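Long-range contacts in Sn-glycerol-3-phosphate ABC transporter substrate-binding protein UspB (Mycobacterium tuberculosis, PDB 4MFI), which probably delivers glycerophosphocholine to an ATP-binding cassette importer as its extracellular substrate-binding subunit: residues Arg152-Phe157 / Ala271-Leu276; Ile206-Gln211 / Ala301-Gly306; Phe287-Leu292 / Asn365-Val370; Gly199-Asp204 / Asn255-Glu260. One frame throughout, in Å; residues are numbered along the deposited sequence.

Contact 1. Residues Arg152-Phe157 / Ala271-Leu276; sequences RSTPLF and ASTGSL
Thr273 follows directly on the end of strand 268-272 and meets Thr154 through both backbone and side chain. Its CB lies 3.6 Å from Thr154 O, and there the branch splits. OG1, set between backbone N and carbonyl carbon (chi1 49°), takes the amide hydrogen of Thr154 N at 3.1 Å, nearly straight at 164°. CG2 lies 3.3 Å from Thr154 O and 3.5 Å from Thr154 OG1, and also touches CB and CD2 of Leu156, whose side chain crosses it at about a right angle. In return Thr273 N donates to Thr154 O at 2.8 Å, so the threonine completes a two-bond exchange just beyond the antiparallel ladder, whose last bridge is the non-hydrogen-bonded pair of Ser272 with Pro155, which lacks an N-H. One step further in, Leu156 and Ala271 are hydrogen-bonded in both directions: Leu156 N to Ala271 O 2.8 Å, Ala271 N to Leu156 O 3.1 Å. Ser272 OG accepts from Gly274 N at 2.9 Å, an ST turn that bends the chain off the sheet. Around this ladder end, helix 366-374 packs on Thr273 and Leu156, Trp208 of helix 206-209 touches Pro155 and Ser272, and helix 276-282 begins directly beyond the turn.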
loop_
_atom_site.group_PDB
_atom_site.type_symbol
_atom_site.label_atom_id
_atom_site.label_comp_id
_atom_site.label_asym_id
_atom_site.label_seq_id
_atom_site.Cartn_x
_atom_site.Cartn_y
_atom_site.Cartn_z
ATOM N N ARG A 152 3.997 -1.069 -5.762
ATOM C CA ARG A 152 2.671 -0.961 -5.162
ATOM C C ARG A 152 2.108 -2.314 -4.747
ATOM O O ARG A 152 2.376 -3.331 -5.381
ATOM C CB ARG A 152 1.705 -0.253 -6.124
ATOM C CG ARG A 152 2.243 1.084 -6.693
ATOM C CD ARG A 152 2.708 2.086 -5.607
ATOM N NE ARG A 152 1.698 2.147 -4.563
ATOM C CZ ARG A 152 0.621 2.926 -4.586
ATOM N NH1 ARG A 152 0.455 3.844 -5.539
ATOM N NH2 ARG A 152 -0.274 2.808 -3.618
ATOM N N SER A 153 1.318 -2.300 -3.677
ATOM C CA SER A 153 0.733 -3.501 -3.098
ATOM C C SER A 153 -0.692 -3.189 -2.677
ATOM O O SER A 153 -1.108 -2.027 -2.683
ATOM C CB SER A 153 1.519 -3.876 -1.853
ATOM O OG SER A 153 1.467 -2.792 -0.940
ATOM N N THR A 154 -1.443 -4.226 -2.316
ATOM C CA THR A 154 -2.729 -4.058 -1.645
ATOM C C THR A 154 -2.853 -5.143 -0.587
ATOM O O THR A 154 -2.084 -6.107 -0.585
ATOM C CB THR A 154 -3.942 -4.228 -2.596
ATOM O OG1 THR A 154 -4.109 -5.616 -2.905
ATOM C CG2 THR A 154 -3.791 -3.415 -3.871
ATOM N N PRO A 155 -3.830 -5.005 0.315
ATOM C CA PRO A 155 -4.143 -6.166 1.149
ATOM C C PRO A 155 -4.786 -7.282 0.320
ATOM O O PRO A 155 -5.336 -7.046 -0.764
ATOM C CB PRO A 155 -5.148 -5.601 2.159
ATOM C CG PRO A 155 -4.832 -4.131 2.212
ATOM C CD PRO A 155 -4.527 -3.794 0.782
ATOM N N LEU A 156 -4.710 -8.497 0.847
ATOM C CA LEU A 156 -5.252 -9.682 0.203
ATOM C C LEU A 156 -5.787 -10.588 1.308
ATOM O O LEU A 156 -5.236 -10.609 2.408
ATOM C CB LEU A 156 -4.136 -10.388 -0.563
ATOM C CG LEU A 156 -4.541 -11.392 -1.635
ATOM C CD1 LEU A 156 -5.388 -10.718 -2.699
ATOM C CD2 LEU A 156 -3.287 -12.016 -2.250
ATOM N N PHE A 157 -6.866 -11.319 1.028
ATOM C CA PHE A 157 -7.456 -12.231 2.009
ATOM C C PHE A 157 -6.934 -13.642 1.747
ATOM O O PHE A 157 -7.253 -14.255 0.732
ATOM C CB PHE A 157 -8.991 -12.179 1.924
ATOM C CG PHE A 157 -9.694 -12.889 3.050
ATOM C CD1 PHE A 157 -9.839 -14.276 3.042
ATOM C CD2 PHE A 157 -10.240 -12.169 4.109
ATOM C CE1 PHE A 157 -10.492 -14.936 4.097
ATOM C CE2 PHE A 157 -10.904 -12.814 5.152
ATOM C CZ PHE A 157 -11.025 -14.200 5.150
ATOM N N ALA A 271 -3.332 -9.781 4.699
ATOM C CA ALA A 271 -1.935 -9.390 4.685
ATOM C C ALA A 271 -1.608 -8.806 3.321
ATOM O O ALA A 271 -2.445 -8.807 2.428
ATOM C CB ALA A 271 -1.042 -10.590 4.995
ATOM N N SER A 272 -0.392 -8.311 3.147
ATOM C CA SER A 272 -0.042 -7.701 1.872
ATOM C C SER A 272 0.057 -8.709 0.739
ATOM O O SER A 272 0.430 -9.872 0.947
ATOM C CB SER A 272 1.289 -6.965 1.999
ATOM O OG SER A 272 1.618 -6.290 0.801
ATOM N N THR A 273 -0.258 -8.247 -0.468
ATOM C CA THR A 273 0.082 -8.986 -1.679
ATOM C C THR A 273 1.592 -9.253 -1.734
ATOM O O THR A 273 2.038 -10.217 -2.364
ATOM C CB THR A 273 -0.354 -8.219 -2.950
ATOM O OG1 THR A 273 0.093 -6.858 -2.868
ATOM C CG2 THR A 273 -1.860 -8.230 -3.084
ATOM N N GLY A 274 2.374 -8.408 -1.064
ATOM C CA GLY A 274 3.816 -8.577 -1.019
ATOM C C GLY A 274 4.257 -9.829 -0.282
ATOM O O GLY A 274 5.409 -10.258 -0.411
ATOM N N SER A 275 3.347 -10.415 0.490
ATOM C CA SER A 275 3.644 -11.630 1.239
ATOM C C SER A 275 3.312 -12.898 0.466
ATOM O O SER A 275 3.597 -14.000 0.938
ATOM C CB SER A 275 2.889 -11.638 2.569
ATOM O OG SER A 275 3.384 -10.624 3.425
ATOM N N LEU A 276 2.715 -12.750 -0.714
ATOM C CA LEU A 276 2.244 -13.908 -1.473
ATOM C C LEU A 276 3.358 -14.904 -1.816
ATOM O O LEU A 276 3.202 -16.109 -1.607
ATOM C CB LEU A 276 1.489 -13.469 -2.736
ATOM C CG LEU A 276 0.933 -14.575 -3.640
ATOM C CD1 LEU A 276 -0.002 -15.513 -2.871
ATOM C CD2 LEU A 276 0.214 -13.982 -4.846
#

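Contact 2. Residues Ile206-Gln211 / Ala301-Gly306; sequences ISWTFQ and ACPTGG
Trp208 NE1 donates to Thr304 O at 2.9 Å, the one hydrogen bond between these segments, and it is almost straight at 174°. In this periplasmic-binding-protein fold it ties the short helix 206-209 to the loop that leads from strand 287-290 into strand 307-310. The oxygen sits within 2° of the indole plane, at the ring edge, while the N-H comes to it from above the carbonyl plane. Trp208 gets there because CG stands anti to its backbone N (chi1 -170°), which carries the indole away from the helix and across to the loop. Pro303 CG lies over one indole face, offset toward the rim, and also comes within 3.6 Å of Trp208 O, so the proline meets both the side chain and the backbone carbonyl of one residue. Gln211 crosses the proline obliquely, its NE2 3.7 Å from Pro303 CB. The amide is held beyond the contact: OE1 accepts from Asp382 N and NE2 donates to Gln381 OE1. Thr304, whose carbonyl receives the indole, turns its hydroxyl elsewhere, to Asp138. Everything that touches here is buried, and Pro155 of strand 144-160 packs against both Trp208 and Pro303. The benzo side of the indole passes close to a glycine, with Trp208 CZ2 3.8 Å from Gly305 CA.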
loop_
_atom_site.group_PDB
_atom_site.type_symbol
_atom_site.label_atom_id
_atom_site.label_comp_id
_atom_site.label_asym_id
_atom_site.label_seq_id
_atom_site.Cartn_x
_atom_site.Cartn_y
_atom_site.Cartn_z
ATOM N N ILE A 206 -1.841 -2.764 11.069
ATOM C CA ILE A 206 -3.287 -2.843 11.257
ATOM C C ILE A 206 -4.058 -1.597 10.780
ATOM O O ILE A 206 -5.162 -1.729 10.261
ATOM C CB ILE A 206 -3.660 -3.228 12.718
ATOM C CG1 ILE A 206 -5.153 -3.560 12.854
ATOM C CG2 ILE A 206 -3.272 -2.116 13.678
ATOM C CD1 ILE A 206 -5.598 -4.733 11.996
ATOM N N SER A 207 -3.497 -0.391 10.903
ATOM C CA SER A 207 -4.250 0.747 10.358
ATOM C C SER A 207 -4.415 0.647 8.846
ATOM O O SER A 207 -5.387 1.153 8.291
ATOM C CB SER A 207 -3.667 2.110 10.743
ATOM O OG SER A 207 -2.435 2.353 10.087
ATOM N N TRP A 208 -3.477 -0.023 8.179
ATOM C CA TRP A 208 -3.600 -0.253 6.744
ATOM C C TRP A 208 -4.647 -1.313 6.424
ATOM O O TRP A 208 -5.533 -1.081 5.600
ATOM C CB TRP A 208 -2.244 -0.657 6.167
ATOM C CG TRP A 208 -2.174 -0.693 4.670
ATOM C CD1 TRP A 208 -2.436 0.335 3.803
ATOM C CD2 TRP A 208 -1.751 -1.799 3.864
ATOM N NE1 TRP A 208 -2.218 -0.073 2.507
ATOM C CE2 TRP A 208 -1.794 -1.378 2.519
ATOM C CE3 TRP A 208 -1.344 -3.113 4.150
ATOM C CZ2 TRP A 208 -1.431 -2.215 1.461
ATOM C CZ3 TRP A 208 -0.994 -3.947 3.099
ATOM C CH2 TRP A 208 -1.037 -3.495 1.770
ATOM N N THR A 209 -4.548 -2.472 7.073
ATOM C CA THR A 209 -5.448 -3.579 6.747
ATOM C C THR A 209 -6.867 -3.384 7.275
ATOM O O THR A 209 -7.816 -3.888 6.673
ATOM C CB THR A 209 -4.918 -4.948 7.215
ATOM O OG1 THR A 209 -4.804 -4.954 8.641
ATOM C CG2 THR A 209 -3.564 -5.269 6.577
ATOM N N PHE A 210 -7.034 -2.664 8.379
ATOM C CA PHE A 210 -8.375 -2.409 8.924
ATOM C C PHE A 210 -9.140 -1.394 8.086
ATOM O O PHE A 210 -10.362 -1.298 8.172
ATOM C CB PHE A 210 -8.278 -1.929 10.383
ATOM C CG PHE A 210 -9.605 -1.562 11.003
ATOM C CD1 PHE A 210 -10.493 -2.545 11.416
ATOM C CD2 PHE A 210 -9.953 -0.225 11.187
ATOM C CE1 PHE A 210 -11.712 -2.201 11.988
ATOM C CE2 PHE A 210 -11.169 0.122 11.760
ATOM C CZ PHE A 210 -12.050 -0.867 12.161
ATOM N N GLN A 211 -8.419 -0.630 7.272
ATOM C CA GLN A 211 -9.039 0.398 6.461
ATOM C C GLN A 211 -10.147 -0.182 5.590
ATOM O O GLN A 211 -11.202 0.432 5.414
ATOM C CB GLN A 211 -7.976 1.035 5.572
ATOM C CG GLN A 211 -7.921 2.515 5.713
ATOM C CD GLN A 211 -6.831 3.182 4.902
ATOM O OE1 GLN A 211 -6.932 4.370 4.609
ATOM N NE2 GLN A 211 -5.772 2.436 4.554
ATOM N N ALA A 301 -13.507 -1.487 -1.146
ATOM C CA ALA A 301 -13.197 -1.521 0.279
ATOM C C ALA A 301 -11.836 -2.149 0.487
ATOM O O ALA A 301 -11.635 -2.972 1.382
ATOM C CB ALA A 301 -14.280 -2.263 1.056
ATOM N N CYS A 302 -10.897 -1.743 -0.361
ATOM C CA CYS A 302 -9.536 -2.251 -0.318
ATOM C C CYS A 302 -8.587 -1.111 -0.649
ATOM O O CYS A 302 -8.697 -0.515 -1.712
ATOM C CB CYS A 302 -9.362 -3.371 -1.342
ATOM S SG CYS A 302 -7.712 -4.120 -1.318
ATOM N N PRO A 303 -7.650 -0.802 0.258
ATOM C CA PRO A 303 -6.699 0.277 -0.016
ATOM C C PRO A 303 -5.545 -0.214 -0.871
ATOM O O PRO A 303 -5.369 -1.418 -1.090
ATOM C CB PRO A 303 -6.174 0.626 1.379
ATOM C CG PRO A 303 -6.180 -0.702 2.076
ATOM C CD PRO A 303 -7.437 -1.392 1.592
ATOM N N THR A 304 -4.755 0.731 -1.355
ATOM C CA THR A 304 -3.478 0.400 -1.960
ATOM C C THR A 304 -2.370 0.778 -0.983
ATOM O O THR A 304 -2.629 1.391 0.055
ATOM C CB THR A 304 -3.292 1.162 -3.252
ATOM O OG1 THR A 304 -3.310 2.554 -2.947
ATOM C CG2 THR A 304 -4.430 0.843 -4.220
ATOM N N GLY A 305 -1.137 0.413 -1.312
ATOM C CA GLY A 305 -0.004 0.690 -0.452
ATOM C C GLY A 305 1.285 0.695 -1.245
ATOM O O GLY A 305 1.288 0.421 -2.449
ATOM N N GLY A 306 2.388 1.004 -0.576
ATOM C CA GLY A 306 3.690 1.004 -1.223
ATOM C C GLY A 306 4.220 2.389 -1.543
ATOM O O GLY A 306 3.905 3.357 -0.851
#

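Contact 3. Residues Phe287-Leu292 / Asn365-Val370; sequences FGAAPL and NPRARV
Phe287 CG stands between its backbone N and carbonyl carbon (chi1 74°), and the Arg367 chain, extended at chi2, bends at chi3; together these bring ring and guanidinium face to face. The guanidinium therefore lies flat on the ring, planes 6° apart and centres 3.8 Å apart, a parallel cation-pi stack. Arg367 CZ is 3.4 Å from Phe287 CZ, and NH2 sits over the middle of the ring. At the guanidinium edge the same NH2 donates to Phe287 O at 2.9 Å, with the oxygen close to the guanidinium plane, and to a water that also accepts from Phe287 N. Along the arginine stem, CG rests 3.9 Å from Ala289 CB. One helical turn later Val370 meets the strand: CG1 and CG2 are each 3.7 Å from Ala289 O, and CG1 also reaches Pro291 CD at 3.9 Å. Strand 287-290 and helix 366-370 run 25° apart in the same sense, and Leu156 touches both Ala289 and Val370. With carbonyl and water both held near the plane of the guanidinium, its rotation is fixed, and its charge is probably stabilised by the aromatic face and the carbonyl together.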
loop_
_atom_site.group_PDB
_atom_site.type_symbol
_atom_site.label_atom_id
_atom_site.label_comp_id
_atom_site.label_asym_id
_atom_site.label_seq_id
_atom_site.Cartn_x
_atom_site.Cartn_y
_atom_site.Cartn_z
ATOM N N PHE A 287 -3.803 -23.383 -0.081
ATOM C CA PHE A 287 -4.394 -22.121 0.343
ATOM C C PHE A 287 -4.961 -21.339 -0.830
ATOM O O PHE A 287 -4.556 -21.515 -1.990
ATOM C CB PHE A 287 -3.402 -21.271 1.163
ATOM C CG PHE A 287 -2.317 -20.624 0.343
ATOM C CD1 PHE A 287 -1.158 -21.318 0.031
ATOM C CD2 PHE A 287 -2.445 -19.310 -0.086
ATOM C CE1 PHE A 287 -0.156 -20.724 -0.717
ATOM C CE2 PHE A 287 -1.445 -18.705 -0.840
ATOM C CZ PHE A 287 -0.296 -19.412 -1.151
ATOM N N GLY A 288 -5.923 -20.483 -0.519
ATOM C CA GLY A 288 -6.498 -19.587 -1.496
ATOM C C GLY A 288 -6.158 -18.137 -1.212
ATOM O O GLY A 288 -5.779 -17.751 -0.096
ATOM N N ALA A 289 -6.277 -17.330 -2.255
ATOM C CA ALA A 289 -6.219 -15.885 -2.139
ATOM C C ALA A 289 -7.531 -15.346 -2.669
ATOM O O ALA A 289 -8.040 -15.832 -3.675
ATOM C CB ALA A 289 -5.059 -15.333 -2.935
ATOM N N ALA A 290 -8.076 -14.351 -1.976
ATOM C CA ALA A 290 -9.340 -13.738 -2.341
ATOM C C ALA A 290 -9.218 -12.230 -2.201
ATOM O O ALA A 290 -8.453 -11.733 -1.359
ATOM C CB ALA A 290 -10.450 -14.259 -1.438
ATOM N N PRO A 291 -9.974 -11.484 -3.017
ATOM C CA PRO A 291 -10.044 -10.043 -2.775
ATOM C C PRO A 291 -10.743 -9.800 -1.449
ATOM O O PRO A 291 -11.494 -10.660 -0.962
ATOM C CB PRO A 291 -10.909 -9.535 -3.935
ATOM C CG PRO A 291 -11.758 -10.689 -4.301
ATOM C CD PRO A 291 -10.907 -11.920 -4.070
ATOM N N LEU A 292 -10.493 -8.644 -0.855
ATOM C CA LEU A 292 -11.219 -8.280 0.350
ATOM C C LEU A 292 -12.700 -8.132 0.003
ATOM O O LEU A 292 -13.038 -7.766 -1.122
ATOM C CB LEU A 292 -10.677 -6.978 0.936
ATOM C CG LEU A 292 -9.462 -7.087 1.865
ATOM C CD1 LEU A 292 -8.248 -7.746 1.214
ATOM C CD2 LEU A 292 -9.128 -5.703 2.396
ATOM N N ASN A 365 0.322 -18.422 -12.523
ATOM C CA ASN A 365 0.171 -17.957 -11.144
ATOM C C ASN A 365 -1.204 -17.344 -10.872
ATOM O O ASN A 365 -1.327 -16.123 -10.793
ATOM C CB ASN A 365 1.246 -16.904 -10.834
ATOM C CG ASN A 365 2.658 -17.451 -10.948
ATOM O OD1 ASN A 365 3.221 -17.947 -9.973
ATOM N ND2 ASN A 365 3.240 -17.355 -12.138
ATOM N N PRO A 366 -2.245 -18.182 -10.727
ATOM C CA PRO A 366 -3.605 -17.656 -10.555
ATOM C C PRO A 366 -3.805 -16.761 -9.325
ATOM O O PRO A 366 -4.697 -15.919 -9.346
ATOM C CB PRO A 366 -4.458 -18.925 -10.431
ATOM C CG PRO A 366 -3.696 -19.953 -11.172
ATOM C CD PRO A 366 -2.245 -19.647 -10.895
ATOM N N ARG A 367 -3.017 -16.935 -8.272
ATOM C CA ARG A 367 -3.193 -16.089 -7.093
ATOM C C ARG A 367 -2.597 -14.704 -7.354
ATOM O O ARG A 367 -3.061 -13.690 -6.810
ATOM C CB ARG A 367 -2.606 -16.759 -5.844
ATOM C CG ARG A 367 -3.420 -17.968 -5.377
ATOM C CD ARG A 367 -2.825 -18.639 -4.141
ATOM N NE ARG A 367 -1.542 -19.263 -4.444
ATOM C CZ ARG A 367 -1.225 -20.528 -4.176
ATOM N NH1 ARG A 367 -0.026 -20.988 -4.508
ATOM N NH2 ARG A 367 -2.091 -21.330 -3.567
ATOM N N ALA A 368 -1.591 -14.659 -8.223
ATOM C CA ALA A 368 -1.096 -13.389 -8.734
ATOM C C ALA A 368 -2.197 -12.725 -9.557
ATOM O O ALA A 368 -2.335 -11.498 -9.541
ATOM C CB ALA A 368 0.158 -13.595 -9.570
ATOM N N ARG A 369 -3.003 -13.527 -10.250
ATOM C CA ARG A 369 -4.144 -12.968 -10.990
ATOM C C ARG A 369 -5.246 -12.425 -10.067
ATOM O O ARG A 369 -5.857 -11.397 -10.373
ATOM C CB ARG A 369 -4.731 -13.963 -11.996
ATOM C CG ARG A 369 -5.609 -13.281 -13.048
ATOM C CD ARG A 369 -6.459 -14.257 -13.852
ATOM N NE ARG A 369 -5.672 -15.187 -14.659
ATOM C CZ ARG A 369 -5.113 -14.893 -15.834
ATOM N NH1 ARG A 369 -5.225 -13.671 -16.348
ATOM N NH2 ARG A 369 -4.427 -15.820 -16.491
ATOM N N VAL A 370 -5.500 -13.090 -8.939
ATOM C CA VAL A 370 -6.443 -12.543 -7.957
ATOM C C VAL A 370 -6.006 -11.146 -7.510
ATOM O O VAL A 370 -6.814 -10.208 -7.476
ATOM C CB VAL A 370 -6.597 -13.461 -6.728
ATOM C CG1 VAL A 370 -7.386 -12.761 -5.616
ATOM C CG2 VAL A 370 -7.262 -14.769 -7.128
HETATM O O HOH W 1 -1.939 -23.955 -2.453
#

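Contact 4. Residues Gly199-Asp204 / Asn255-Glu260; sequences GWANAD and NDIANE
At the C-terminal end of the parallel strand pair 198-201 and 251-254, Asn202 and Asn255 are joined by a water, just before helix 257-262 starts. The water accepts from Asn202 N at 3.1 Å and donates to Asn255 O at 2.7 Å, linking the two backbones where no direct hydrogen bond crosses. The side chains of Asn202 and Asn255 lie alongside each other, pointing the same way with amide planes 37° apart; Asn202 ND2 approaches Asn255 OD1 to 3.1 Å, but at an angle too poor for a bond. Asn202 OD1 instead accepts from Asp204 N, met from above the amide plane, in an Asx turn. Ile257 supplies the apolar part. CG1 stands anti to its backbone N (chi1 -167°) and the chain stays extended, carrying CD1 to the strand backbone, 3.4 Å from Gly199 O and 3.5 Å from Ala201 N. Asp256 is the N-cap, its OD1 accepting from Asn259 N at 3.3 Å, while Glu260 OE2 takes the N-H of Asn255. Beyond the contact, Ile257 also packs on Ala269 and Ala271 of strand 268-272, and Trp200 lies against helix 232-245, where its NE1 is bonded to Ser244 OG.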
loop_
_atom_site.group_PDB
_atom_site.type_symbol
_atom_site.label_atom_id
_atom_site.label_comp_id
_atom_site.label_asym_id
_atom_site.label_seq_id
_atom_site.Cartn_x
_atom_site.Cartn_y
_atom_site.Cartn_z
ATOM N N GLY A 199 -6.344 -14.052 11.818
ATOM C CA GLY A 199 -5.380 -13.184 12.476
ATOM C C GLY A 199 -5.464 -11.785 11.907
ATOM O O GLY A 199 -5.531 -11.605 10.692
ATOM N N TRP A 200 -5.468 -10.803 12.804
ATOM C CA TRP A 200 -5.353 -9.390 12.446
ATOM C C TRP A 200 -3.910 -8.962 12.626
ATOM O O TRP A 200 -3.256 -9.362 13.590
ATOM C CB TRP A 200 -6.220 -8.531 13.370
ATOM C CG TRP A 200 -7.700 -8.720 13.199
ATOM C CD1 TRP A 200 -8.543 -9.414 14.025
ATOM C CD2 TRP A 200 -8.515 -8.189 12.145
ATOM N NE1 TRP A 200 -9.827 -9.357 13.542
ATOM C CE2 TRP A 200 -9.841 -8.602 12.395
ATOM C CE3 TRP A 200 -8.251 -7.411 11.013
ATOM C CZ2 TRP A 200 -10.898 -8.272 11.551
ATOM C CZ3 TRP A 200 -9.306 -7.075 10.177
ATOM C CH2 TRP A 200 -10.612 -7.510 10.447
ATOM N N ALA A 201 -3.418 -8.110 11.728
ATOM C CA ALA A 201 -2.067 -7.580 11.866
ATOM C C ALA A 201 -1.907 -6.816 13.179
ATOM O O ALA A 201 -2.887 -6.301 13.738
ATOM C CB ALA A 201 -1.751 -6.662 10.707
ATOM N N ASN A 202 -0.667 -6.720 13.652
ATOM C CA ASN A 202 -0.362 -5.911 14.831
ATOM C C ASN A 202 -0.149 -4.444 14.456
ATOM O O ASN A 202 -0.490 -4.031 13.343
ATOM C CB ASN A 202 0.825 -6.485 15.619
ATOM C CG ASN A 202 2.152 -6.366 14.879
ATOM O OD1 ASN A 202 2.270 -5.691 13.849
ATOM N ND2 ASN A 202 3.173 -7.007 15.429
ATOM N N ALA A 203 0.425 -3.661 15.362
ATOM C CA ALA A 203 0.526 -2.218 15.144
ATOM C C ALA A 203 1.421 -1.820 13.973
ATOM O O ALA A 203 1.452 -0.653 13.586
ATOM C CB ALA A 203 0.975 -1.516 16.413
ATOM N N ASP A 204 2.165 -2.765 13.409
ATOM C CA ASP A 204 2.961 -2.419 12.236
ATOM C C ASP A 204 2.163 -2.314 10.938
ATOM O O ASP A 204 2.651 -1.734 9.965
ATOM C CB ASP A 204 4.132 -3.383 12.065
ATOM C CG ASP A 204 5.343 -2.978 12.890
ATOM O OD1 ASP A 204 5.515 -1.765 13.158
ATOM O OD2 ASP A 204 6.127 -3.873 13.262
ATOM N N ASN A 255 1.575 -11.399 15.482
ATOM C CA ASN A 255 2.808 -10.632 15.354
ATOM C C ASN A 255 3.350 -10.676 13.929
ATOM O O ASN A 255 3.398 -9.652 13.244
ATOM C CB ASN A 255 3.867 -11.114 16.343
ATOM C CG ASN A 255 5.198 -10.396 16.168
ATOM O OD1 ASN A 255 5.254 -9.273 15.661
ATOM N ND2 ASN A 255 6.279 -11.049 16.583
ATOM N N ASP A 256 3.762 -11.857 13.484
ATOM C CA ASP A 256 4.245 -12.025 12.113
ATOM C C ASP A 256 3.131 -12.700 11.336
ATOM O O ASP A 256 3.093 -13.927 11.210
ATOM C CB ASP A 256 5.529 -12.861 12.071
ATOM C CG ASP A 256 6.163 -12.909 10.677
ATOM O OD1 ASP A 256 5.448 -12.738 9.664
ATOM O OD2 ASP A 256 7.386 -13.142 10.591
ATOM N N ILE A 257 2.224 -11.886 10.810
ATOM C CA ILE A 257 0.979 -12.404 10.266
ATOM C C ILE A 257 1.163 -13.360 9.084
ATOM O O ILE A 257 0.497 -14.396 9.019
ATOM C CB ILE A 257 -0.015 -11.259 9.938
ATOM C CG1 ILE A 257 -1.414 -11.814 9.684
ATOM C CG2 ILE A 257 0.485 -10.383 8.784
ATOM C CD1 ILE A 257 -2.467 -10.740 9.645
ATOM N N ALA A 258 2.066 -13.033 8.168
ATOM C CA ALA A 258 2.293 -13.888 7.005
ATOM C C ALA A 258 2.818 -15.242 7.451
ATOM O O ALA A 258 2.375 -16.290 6.972
ATOM C CB ALA A 258 3.264 -13.236 6.047
ATOM N N ASN A 259 3.763 -15.216 8.377
ATOM C CA ASN A 259 4.314 -16.439 8.928
ATOM C C ASN A 259 3.311 -17.248 9.766
ATOM O O ASN A 259 3.290 -18.479 9.708
ATOM C CB ASN A 259 5.553 -16.102 9.742
ATOM C CG ASN A 259 6.435 -17.278 9.938
ATOM O OD1 ASN A 259 7.075 -17.758 9.003
ATOM N ND2 ASN A 259 6.478 -17.767 11.162
ATOM N N GLU A 260 2.485 -16.567 10.553
ATOM C CA GLU A 260 1.471 -17.280 11.328
ATOM C C GLU A 260 0.449 -17.952 10.423
ATOM O O GLU A 260 -0.046 -19.036 10.731
ATOM C CB GLU A 260 0.792 -16.352 12.338
ATOM C CG GLU A 260 1.682 -16.024 13.531
ATOM C CD GLU A 260 0.942 -15.300 14.636
ATOM O OE1 GLU A 260 -0.298 -15.423 14.716
ATOM O OE2 GLU A 260 1.608 -14.608 15.433
HETATM O O HOH W 2 1.260 -8.495 12.047
#

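In the fold
From the N terminus, strand 144-160 comes first, and contact 1 closes the longest loop here when strand 268-272 returns to it 114 residues later. Within that span lies contact 4, joining strand 198-201 to helix 257-262, which leads on into strand 268-272. Helix 206-209, just after strand 198-201, opens contact 2, which closes at 301-306; contact 2 thus crosses both contact 1 and contact 4. Contact 3 opens at strand 287-290, after contact 1 has closed, and crosses contact 2 before helix 366-374 completes it. Strand 144-160 unites three of them: it pairs with strands 268-272 and 287-290, and Ser153 O meets Gly305 N.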